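Local coordinates for protein PatF (Prochloron didemni, PDB 4BG2) that is a prenyltransferase-like protein of the cyanobactin pathway, probably acting in patellamide biosynthesis, at residues A[31-36]-A[123-128]; A[94-99]-A[180-185]. All blocks are in the same frame, centred on the assembly; numbering follows the deposited sequence.

Interaction 1 of 2, residues A[31-36]-A[123-128]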
loop_
_atom_site.group_PDB
_atom_site.type_symbol
_atom_site.label_atom_id
_atom_site.label_comp_id
_atom_site.label_asym_id
_atom_site.label_seq_id
_atom_site.Cartn_x
_atom_site.Cartn_y
_atom_site.Cartn_z
ATOM N N THR A 31 -2.083 11.751 -16.241
ATOM C CA THR A 31 -2.019 10.703 -17.239
ATOM C C THR A 31 -2.944 9.543 -16.846
ATOM O O THR A 31 -3.150 9.276 -15.663
ATOM C CB THR A 31 -0.560 10.195 -17.322
ATOM O OG1 THR A 31 0.301 11.315 -17.579
ATOM C CG2 THR A 31 -0.366 9.151 -18.404
ATOM N N PHE A 32 -3.501 8.878 -17.848
ATOM C CA PHE A 32 -4.194 7.617 -17.664
ATOM C C PHE A 32 -3.399 6.748 -16.698
ATOM O O PHE A 32 -2.185 6.615 -16.869
ATOM C CB PHE A 32 -4.311 6.885 -19.005
ATOM C CG PHE A 32 -5.106 5.634 -18.928
ATOM C CD1 PHE A 32 -4.509 4.422 -18.609
ATOM C CD2 PHE A 32 -6.469 5.675 -19.136
ATOM C CE1 PHE A 32 -5.271 3.262 -18.497
ATOM C CE2 PHE A 32 -7.233 4.525 -19.040
ATOM C CZ PHE A 32 -6.637 3.316 -18.721
ATOM N N PRO A 33 -4.063 6.129 -15.701
ATOM C CA PRO A 33 -5.484 6.061 -15.392
ATOM C C PRO A 33 -5.953 6.993 -14.264
ATOM O O PRO A 33 -7.007 6.752 -13.651
ATOM C CB PRO A 33 -5.634 4.622 -14.933
ATOM C CG PRO A 33 -4.370 4.410 -14.150
ATOM C CD PRO A 33 -3.303 5.250 -14.797
ATOM N N LEU A 34 -5.237 8.081 -14.040
ATOM C CA LEU A 34 -5.555 8.961 -12.920
ATOM C C LEU A 34 -6.934 9.621 -12.965
ATOM O O LEU A 34 -7.654 9.579 -11.971
ATOM C CB LEU A 34 -4.450 9.990 -12.743
ATOM C CG LEU A 34 -4.366 10.786 -11.445
ATOM C CD1 LEU A 34 -4.855 10.007 -10.224
ATOM C CD2 LEU A 34 -2.908 11.219 -11.252
ATOM N N PRO A 35 -7.330 10.215 -14.099
ATOM C CA PRO A 35 -8.730 10.683 -14.155
ATOM C C PRO A 35 -9.778 9.627 -13.829
ATOM O O PRO A 35 -10.706 9.899 -13.065
ATOM C CB PRO A 35 -8.885 11.173 -15.603
ATOM C CG PRO A 35 -7.510 11.565 -16.014
ATOM C CD PRO A 35 -6.575 10.604 -15.310
ATOM N N LEU A 36 -9.643 8.431 -14.401
ATOM C CA LEU A 36 -10.546 7.309 -14.085
ATOM C C LEU A 36 -10.514 6.964 -12.589
ATOM O O LEU A 36 -11.548 6.669 -11.989
ATOM C CB LEU A 36 -10.155 6.048 -14.865
ATOM C CG LEU A 36 -10.649 5.868 -16.301
ATOM C CD1 LEU A 36 -9.953 4.669 -16.929
ATOM C CD2 LEU A 36 -12.161 5.678 -16.311
ATOM N N VAL A 123 -3.918 3.030 -7.737
ATOM C CA VAL A 123 -3.173 3.100 -8.965
ATOM C C VAL A 123 -1.780 3.643 -8.668
ATOM O O VAL A 123 -1.622 4.562 -7.854
ATOM C CB VAL A 123 -3.831 4.015 -10.028
ATOM C CG1 VAL A 123 -5.097 3.391 -10.546
ATOM C CG2 VAL A 123 -4.097 5.423 -9.508
ATOM N N HIS A 124 -0.801 3.105 -9.371
ATOM C CA HIS A 124 0.550 3.637 -9.393
ATOM C C HIS A 124 0.926 3.973 -10.829
ATOM O O HIS A 124 1.123 3.079 -11.667
ATOM C CB HIS A 124 1.561 2.626 -8.818
ATOM C CG HIS A 124 1.284 2.222 -7.397
ATOM N ND1 HIS A 124 1.887 1.134 -6.810
ATOM C CD2 HIS A 124 0.480 2.755 -6.452
ATOM C CE1 HIS A 124 1.489 1.026 -5.556
ATOM N NE2 HIS A 124 0.602 1.977 -5.324
ATOM N N LEU A 125 1.038 5.267 -11.102
ATOM C CA LEU A 125 1.524 5.780 -12.378
ATOM C C LEU A 125 3.026 5.517 -12.481
ATOM O O LEU A 125 3.746 5.824 -11.559
ATOM C CB LEU A 125 1.299 7.304 -12.453
ATOM C CG LEU A 125 0.910 8.028 -13.734
ATOM C CD1 LEU A 125 0.025 7.160 -14.613
ATOM C CD2 LEU A 125 0.216 9.356 -13.412
ATOM N N GLY A 126 3.480 4.940 -13.595
ATOM C CA GLY A 126 4.902 4.808 -13.881
ATOM C C GLY A 126 5.352 5.878 -14.849
ATOM O O GLY A 126 4.567 6.747 -15.236
ATOM N N SER A 127 6.598 5.782 -15.297
ATOM C CA SER A 127 7.145 6.711 -16.291
ATOM C C SER A 127 6.467 6.594 -17.650
ATOM O O SER A 127 6.460 7.550 -18.429
ATOM C CB SER A 127 8.638 6.475 -16.456
ATOM O OG SER A 127 8.860 5.119 -16.787
ATOM N N LYS A 128 5.918 5.420 -17.937
ATOM C CA LYS A 128 5.143 5.210 -19.155
ATOM C C LYS A 128 3.980 4.289 -18.886
ATOM O O LYS A 128 3.930 3.636 -17.842
ATOM C CB LYS A 128 6.030 4.656 -20.273
ATOM C CG LYS A 128 6.961 3.547 -19.845
ATOM C CD LYS A 128 7.928 3.228 -20.954
ATOM C CE LYS A 128 9.069 2.345 -20.497
ATOM N NZ LYS A 128 8.567 1.056 -19.963
#
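Leu125 pushes its two methyl branches into the bend that leads into helix 34-42, and both come up against Thr31, each lying 4.1 Å from Thr31 CB. Beyond that they part: CD1 alone is pressed against the carbonyl of Phe32, 3.2 Å from its O, and lies 3.8 Å from Pro33 CD, whereas CD2 approaches CD2 of Leu34 at 4.2 Å. Neither torsion of Leu125 is staggered (chi1 -143°, chi2 33°), and these off-staggered values set both methyls against the bend. The bend has a definite shape: the Phe32-Pro33 peptide is cis, Pro33 occupies the N-cap position, and Leu34 N donates to Thr31 O at 2.9 Å. The Pro33 ring and the Val123 side chain run antiparallel, overlapping where Pro33 CG comes 3.8 Å from Val123 CG1. No hydrogen bond spans the contact; it is packing, largely of apolar side chains, with one methyl on a carbonyl oxygen. The bend rests on the outgoing end of strand 116-124, where Val123 and Leu125 bond through their backbones to Tyr66 and Gly64 of neighbouring strand 60-70; Leu34 also leans on Tyr66, and Pro33 packs against Ile90 of helix 79-91.

Interaction 2 of 2, residues A[94-99]-A[180-185]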
loop_
_atom_site.group_PDB
_atom_site.type_symbol
_atom_site.label_atom_id
_atom_site.label_comp_id
_atom_site.label_asym_id
_atom_site.label_seq_id
_atom_site.Cartn_x
_atom_site.Cartn_y
_atom_site.Cartn_z
ATOM N N LEU A 94 -7.031 0.807 -24.899
ATOM C CA LEU A 94 -6.116 0.265 -25.907
ATOM C C LEU A 94 -4.676 0.411 -25.423
ATOM O O LEU A 94 -4.287 1.453 -24.876
ATOM C CB LEU A 94 -6.275 0.968 -27.259
ATOM C CG LEU A 94 -5.367 0.413 -28.374
ATOM C CD1 LEU A 94 -5.866 -0.944 -28.858
ATOM C CD2 LEU A 94 -5.230 1.370 -29.548
ATOM N N GLY A 95 -3.901 -0.649 -25.628
ATOM C CA GLY A 95 -2.501 -0.652 -25.268
ATOM C C GLY A 95 -2.282 -1.057 -23.837
ATOM O O GLY A 95 -1.148 -1.056 -23.375
ATOM N N VAL A 96 -3.366 -1.395 -23.135
ATOM C CA VAL A 96 -3.289 -1.816 -21.750
ATOM C C VAL A 96 -3.698 -3.281 -21.672
ATOM O O VAL A 96 -4.677 -3.698 -22.261
ATOM C CB VAL A 96 -4.179 -0.961 -20.810
ATOM C CG1 VAL A 96 -4.319 -1.628 -19.454
ATOM C CG2 VAL A 96 -3.597 0.435 -20.651
ATOM N N ARG A 97 -2.917 -4.048 -20.935
ATOM C CA ARG A 97 -3.171 -5.447 -20.765
ATOM C C ARG A 97 -3.015 -5.739 -19.275
ATOM O O ARG A 97 -2.030 -5.313 -18.642
ATOM C CB ARG A 97 -2.187 -6.239 -21.603
ATOM C CG ARG A 97 -2.394 -7.727 -21.531
ATOM C CD ARG A 97 -1.717 -8.398 -22.704
ATOM N NE ARG A 97 -1.698 -9.844 -22.572
ATOM C CZ ARG A 97 -1.437 -10.664 -23.581
ATOM N NH1 ARG A 97 -1.183 -10.181 -24.794
ATOM N NH2 ARG A 97 -1.434 -11.973 -23.376
ATOM N N ILE A 98 -4.019 -6.407 -18.713
ATOM C CA ILE A 98 -4.064 -6.665 -17.299
ATOM C C ILE A 98 -4.225 -8.164 -17.065
ATOM O O ILE A 98 -5.197 -8.752 -17.504
ATOM C CB ILE A 98 -5.264 -5.926 -16.653
ATOM C CG1 ILE A 98 -5.091 -4.415 -16.721
ATOM C CG2 ILE A 98 -5.443 -6.336 -15.206
ATOM C CD1 ILE A 98 -3.949 -3.883 -15.895
ATOM N N ASN A 99 -3.293 -8.759 -16.331
ATOM C CA ASN A 99 -3.448 -10.130 -15.884
ATOM C C ASN A 99 -4.051 -10.135 -14.506
ATOM O O ASN A 99 -3.346 -9.909 -13.496
ATOM C CB ASN A 99 -2.120 -10.884 -15.888
ATOM C CG ASN A 99 -2.288 -12.364 -15.588
ATOM O OD1 ASN A 99 -3.327 -12.811 -15.109
ATOM N ND2 ASN A 99 -1.262 -13.126 -15.874
ATOM N N LEU A 180 -1.017 -5.083 -10.555
ATOM C CA LEU A 180 -1.334 -5.451 -11.925
ATOM C C LEU A 180 -0.832 -4.414 -12.889
ATOM O O LEU A 180 -1.458 -3.377 -13.070
ATOM C CB LEU A 180 -2.846 -5.623 -12.085
ATOM C CG LEU A 180 -3.492 -6.748 -11.255
ATOM C CD1 LEU A 180 -3.535 -6.405 -9.780
ATOM C CD2 LEU A 180 -4.908 -7.002 -11.734
ATOM N N PHE A 181 0.300 -4.702 -13.518
ATOM C CA PHE A 181 0.908 -3.783 -14.443
ATOM C C PHE A 181 0.207 -3.826 -15.798
ATOM O O PHE A 181 -0.331 -4.866 -16.219
ATOM C CB PHE A 181 2.385 -4.081 -14.600
ATOM C CG PHE A 181 3.196 -3.851 -13.356
ATOM C CD1 PHE A 181 3.695 -2.589 -13.061
ATOM C CD2 PHE A 181 3.511 -4.902 -12.503
ATOM C CE1 PHE A 181 4.488 -2.377 -11.947
ATOM C CE2 PHE A 181 4.306 -4.696 -11.384
ATOM C CZ PHE A 181 4.788 -3.425 -11.100
ATOM N N PHE A 182 0.275 -2.704 -16.505
ATOM C CA PHE A 182 -0.462 -2.541 -17.754
ATOM C C PHE A 182 0.207 -3.208 -18.957
ATOM O O PHE A 182 -0.366 -3.237 -20.025
ATOM C CB PHE A 182 -0.711 -1.065 -18.042
ATOM C CG PHE A 182 -1.539 -0.372 -17.007
ATOM C CD1 PHE A 182 -2.241 -1.083 -16.055
ATOM C CD2 PHE A 182 -1.641 0.992 -17.006
ATOM C CE1 PHE A 182 -3.002 -0.448 -15.099
ATOM C CE2 PHE A 182 -2.422 1.642 -16.076
ATOM C CZ PHE A 182 -3.102 0.921 -15.113
ATOM N N ASP A 183 1.389 -3.786 -18.767
ATOM C CA ASP A 183 1.998 -4.645 -19.779
ATOM C C ASP A 183 1.708 -6.131 -19.576
ATOM O O ASP A 183 2.280 -6.972 -20.271
ATOM C CB ASP A 183 3.513 -4.445 -19.797
ATOM C CG ASP A 183 4.175 -4.843 -18.509
ATOM O OD1 ASP A 183 3.473 -5.188 -17.514
ATOM O OD2 ASP A 183 5.428 -4.781 -18.462
ATOM N N GLY A 184 0.849 -6.473 -18.627
ATOM C CA GLY A 184 0.473 -7.868 -18.413
ATOM C C GLY A 184 1.224 -8.550 -17.264
ATOM O O GLY A 184 0.867 -9.642 -16.877
ATOM N N ARG A 185 2.228 -7.901 -16.680
ATOM C CA ARG A 185 2.869 -8.445 -15.473
ATOM C C ARG A 185 1.996 -8.248 -14.248
ATOM O O ARG A 185 1.342 -7.223 -14.088
ATOM C CB ARG A 185 4.188 -7.772 -15.205
ATOM C CG ARG A 185 5.315 -8.240 -16.091
ATOM C CD ARG A 185 6.586 -7.489 -15.712
ATOM N NE ARG A 185 6.420 -6.073 -16.002
ATOM C CZ ARG A 185 6.563 -5.077 -15.134
ATOM N NH1 ARG A 185 6.929 -5.290 -13.880
ATOM N NH2 ARG A 185 6.341 -3.842 -15.549
HETATM O O HOH W 1 -1.266 -7.147 -15.213
#
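Arg97 N donates to Phe182 O at 2.8 Å with an N-H...O angle of 161°, a nearly straight backbone bond that ties loop 94-99 to the hairpin turn at 180-185. It accompanies a single beta bridge, Arg97 with Asp183. The tight part lies on the side of the Phe182 ring. Val96 and Ile98 both lie parallel to the Phe182 side chain and approach its ring obliquely: Val96 CG1 is 3.9 Å from Phe182 CG, and Ile98 CD1 is only 3.3 Å from Phe182 CD1. Ile98 starts out away from the hairpin, but its second torsion (chi2 -66°) folds CD1 back onto the ring. The Ile98 and Leu180 side chains cross at about a right angle, Ile98 CG2 touching Leu180 CD2 at 3.6 Å. Without the ring, as with an alanine here in place of Phe182, Val96 CG1 and Ile98 CD1 would probably lose the surface they pack on.

The side near Gly184 is more open to solvent. Arg97 extends its chain at an exposed position, the partly exposed Asn99 sets its CB 3.4 Å from Gly184 O, and a water bridges the loop and the hairpin, accepting from Asn99 N and donating to Phe181 O and Arg185 O. Gly184, with phi 99°, completes a type I turn with a G1 bulge. Arg185 grips Asp183 side-on, its NE 3.0 Å from Asp183 OD2 on the syn lone pair, while NH1 lies over a face of the Phe181 ring. The hairpin end continues strand 173-181, joined by backbone bonds to Val134 of strand 133-140 and to Ser132; helix 79-91 lies against the packed side, Ile90 touching Val96 and Phe182, and Leu87 touching Leu180.

The segments alternate along the chain: 31-36, 94-99, 123-128, then 180-185, so the two contacts interlock. Their centres are about 12 Å apart, and they meet directly, Pro33 CG lying 3.8 Å from Phe182 CZ and Phe32 CE1 3.9 Å from Val96 CG2. Both sit at the ends of strands in the same closed antiparallel barrel; strand 116-124, used by interaction 1, and strand 173-181, used by interaction 2, are separated across the sheet by strand 133-140 alone. Helix 79-91 is common to both, since Ile90 packs on residues of each. Together they tie two connecting loops to one rim of a helix-surrounded barrel, consistent with a prenyltransferase-type fold.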